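PDB 3KGL: cruciferin from Brassica napus, which probably serves as a seed storage protein, laid down as a nutrient reserve in the rapeseed as an 11S globulin. Local coordinates for residues E73-V79 against A162-D168. Sequence-based numbering, arbitrary orientation.
Sequences EGLMGRV and AQWFYND
Leu-75 and Tyr-166 exchange both of their backbone hydrogen bonds, opening an antiparallel pairing of strands 73-79 and 162-166 in the N-terminal cupin beta-barrel. Leu-75 N reaches Tyr-166 O at 2.8 Å, nearly straight at 169°, and Tyr-166 N returns to Leu-75 O. Two residues on, Gly-77 and Trp-164 make the same double exchange, slightly longer, with Gly-77 N to Trp-164 O at 3.1 Å. The ladder ends with Val-79 N giving a more bent bond, 135°, to Ala-162 O.

Other residues bond through their backbones to the strands on the outer sides: Gly-74 and Met-76 to Ile-149 and Glu-147 of strand 141-150, Gln-163 and Phe-165 to Ser-59 and Tyr-56 of strand 54-61. Both segments are therefore interior strands of the sheet.

On one face, Met-76 SD lies obliquely beside the Phe-165 ring, 3.7 Å from Phe-165 CE1, a Met-aromatic contact. Further along, Arg-78 and Gln-163 run side by side, and the guanidinium goes on to a salt bridge with Glu-147. On the other face, Trp-164 has CG wedged between its backbone N and carbonyl carbon (chi1 55°), which folds the indole back over the partner strand. Gly-77, with no side chain, lets the indole settle there: Gly-77 CA makes a CH-pi contact with the Trp-164 ring, 3.8 Å from the centroid of its five-membered ring.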
loop_
_atom_site.group_PDB
_atom_site.type_symbol
_atom_site.label_atom_id
_atom_site.label_comp_id
_atom_site.label_asym_id
_atom_site.label_seq_id
_atom_site.Cartn_x
_atom_site.Cartn_y
_atom_site.Cartn_z
ATOM N N GLU A 73 -9.697 -34.527 6.002
ATOM C CA GLU A 73 -8.327 -34.942 5.783
ATOM C C GLU A 73 -8.171 -35.131 4.281
ATOM O O GLU A 73 -9.139 -35.457 3.597
ATOM C CB GLU A 73 -8.076 -36.260 6.528
ATOM C CG GLU A 73 -6.660 -36.457 7.073
ATOM C CD GLU A 73 -6.603 -37.466 8.226
ATOM O OE1 GLU A 73 -5.496 -37.976 8.532
ATOM O OE2 GLU A 73 -7.665 -37.744 8.831
ATOM N N GLY A 74 -6.967 -34.915 3.758
ATOM C CA GLY A 74 -6.727 -35.133 2.343
ATOM C C GLY A 74 -5.342 -34.769 1.835
ATOM O O GLY A 74 -4.383 -34.688 2.598
ATOM N N LEU A 75 -5.250 -34.553 0.525
ATOM C CA LEU A 75 -3.993 -34.223 -0.135
ATOM C C LEU A 75 -4.024 -32.788 -0.665
ATOM O O LEU A 75 -5.089 -32.271 -0.998
ATOM C CB LEU A 75 -3.723 -35.219 -1.276
ATOM C CG LEU A 75 -3.578 -36.678 -0.821
ATOM C CD1 LEU A 75 -3.348 -37.618 -1.975
ATOM C CD2 LEU A 75 -2.438 -36.786 0.158
ATOM N N MET A 76 -2.859 -32.147 -0.725
ATOM C CA MET A 76 -2.731 -30.831 -1.346
ATOM C C MET A 76 -1.481 -30.687 -2.203
ATOM O O MET A 76 -0.436 -31.242 -1.902
ATOM C CB MET A 76 -2.721 -29.727 -0.305
ATOM C CG MET A 76 -2.100 -28.459 -0.838
ATOM S SD MET A 76 -1.945 -27.203 0.424
ATOM C CE MET A 76 -0.747 -27.973 1.509
ATOM N N GLY A 77 -1.605 -29.916 -3.270
ATOM C CA GLY A 77 -0.503 -29.662 -4.164
ATOM C C GLY A 77 -0.371 -28.181 -4.440
ATOM O O GLY A 77 -1.309 -27.523 -4.889
ATOM N N ARG A 78 0.807 -27.652 -4.152
ATOM C CA ARG A 78 1.140 -26.278 -4.468
ATOM C C ARG A 78 2.048 -26.406 -5.676
ATOM O O ARG A 78 2.698 -27.435 -5.853
ATOM C CB ARG A 78 1.912 -25.661 -3.296
ATOM C CG ARG A 78 1.391 -24.322 -2.756
ATOM C CD ARG A 78 1.702 -24.187 -1.256
ATOM N NE ARG A 78 2.971 -24.840 -0.942
ATOM C CZ ARG A 78 3.212 -25.523 0.172
ATOM N NH1 ARG A 78 2.266 -25.646 1.092
ATOM N NH2 ARG A 78 4.398 -26.089 0.363
ATOM N N VAL A 79 2.087 -25.377 -6.515
ATOM C CA VAL A 79 3.032 -25.329 -7.627
ATOM C C VAL A 79 3.534 -23.910 -7.773
ATOM O O VAL A 79 2.773 -23.016 -8.139
ATOM C CB VAL A 79 2.388 -25.736 -8.962
ATOM C CG1 VAL A 79 3.400 -25.598 -10.091
ATOM C CG2 VAL A 79 1.846 -27.149 -8.891
ATOM N N ALA A 162 -0.500 -21.789 -7.646
ATOM C CA ALA A 162 -1.647 -22.649 -7.922
ATOM C C ALA A 162 -1.741 -23.783 -6.916
ATOM O O ALA A 162 -0.727 -24.362 -6.564
ATOM C CB ALA A 162 -1.562 -23.213 -9.320
ATOM N N GLN A 163 -2.960 -24.091 -6.464
ATOM C CA GLN A 163 -3.214 -25.196 -5.525
ATOM C C GLN A 163 -4.434 -26.013 -5.902
ATOM O O GLN A 163 -5.419 -25.476 -6.408
ATOM C CB GLN A 163 -3.448 -24.676 -4.120
ATOM C CG GLN A 163 -2.213 -24.582 -3.276
ATOM C CD GLN A 163 -2.498 -23.929 -1.947
ATOM O OE1 GLN A 163 -3.629 -23.548 -1.673
ATOM N NE2 GLN A 163 -1.470 -23.789 -1.114
ATOM N N TRP A 164 -4.365 -27.312 -5.624
ATOM C CA TRP A 164 -5.480 -28.238 -5.826
ATOM C C TRP A 164 -5.618 -29.110 -4.577
ATOM O O TRP A 164 -4.621 -29.442 -3.937
ATOM C CB TRP A 164 -5.251 -29.122 -7.062
ATOM C CG TRP A 164 -3.948 -29.870 -7.017
ATOM C CD1 TRP A 164 -2.766 -29.482 -7.573
ATOM C CD2 TRP A 164 -3.688 -31.117 -6.360
ATOM N NE1 TRP A 164 -1.789 -30.406 -7.305
ATOM C CE2 TRP A 164 -2.327 -31.419 -6.563
ATOM C CE3 TRP A 164 -4.471 -32.007 -5.623
ATOM C CZ2 TRP A 164 -1.737 -32.567 -6.058
ATOM C CZ3 TRP A 164 -3.881 -33.152 -5.121
ATOM C CH2 TRP A 164 -2.529 -33.420 -5.341
ATOM N N PHE A 165 -6.849 -29.481 -4.230
ATOM C CA PHE A 165 -7.090 -30.327 -3.063
ATOM C C PHE A 165 -7.812 -31.619 -3.434
ATOM O O PHE A 165 -8.663 -31.626 -4.329
ATOM C CB PHE A 165 -7.886 -29.560 -2.008
ATOM C CG PHE A 165 -7.180 -28.343 -1.489
ATOM C CD1 PHE A 165 -6.299 -28.438 -0.425
ATOM C CD2 PHE A 165 -7.386 -27.103 -2.075
ATOM C CE1 PHE A 165 -5.640 -27.320 0.049
ATOM C CE2 PHE A 165 -6.731 -25.982 -1.605
ATOM C CZ PHE A 165 -5.861 -26.088 -0.539
ATOM N N TYR A 166 -7.460 -32.709 -2.750
ATOM C CA TYR A 166 -8.093 -34.011 -2.978
ATOM C C TYR A 166 -8.530 -34.645 -1.675
ATOM O O TYR A 166 -7.752 -34.730 -0.726
ATOM C CB TYR A 166 -7.152 -34.979 -3.705
ATOM C CG TYR A 166 -7.741 -36.365 -3.925
ATOM C CD1 TYR A 166 -8.653 -36.600 -4.942
ATOM C CD2 TYR A 166 -7.384 -37.438 -3.116
ATOM C CE1 TYR A 166 -9.192 -37.861 -5.150
ATOM C CE2 TYR A 166 -7.925 -38.701 -3.312
ATOM C CZ TYR A 166 -8.827 -38.907 -4.335
ATOM O OH TYR A 166 -9.373 -40.160 -4.548
ATOM N N ASN A 167 -9.778 -35.098 -1.642
ATOM C CA ASN A 167 -10.286 -35.854 -0.512
ATOM C C ASN A 167 -10.121 -37.361 -0.715
ATOM O O ASN A 167 -10.998 -38.023 -1.280
ATOM C CB ASN A 167 -11.751 -35.519 -0.265
ATOM C CG ASN A 167 -12.251 -36.045 1.062
ATOM O OD1 ASN A 167 -13.461 -36.198 1.266
ATOM N ND2 ASN A 167 -11.325 -36.320 1.979
ATOM N N ASP A 168 -8.976 -37.879 -0.271
ATOM C CA ASP A 168 -8.725 -39.312 -0.205
ATOM C C ASP A 168 -9.576 -39.873 0.917
ATOM O O ASP A 168 -9.814 -41.079 1.011
ATOM C CB ASP A 168 -7.244 -39.584 0.109
ATOM C CG ASP A 168 -6.803 -39.000 1.459
ATOM O OD1 ASP A 168 -7.404 -37.998 1.899
ATOM O OD2 ASP A 168 -5.849 -39.534 2.078
#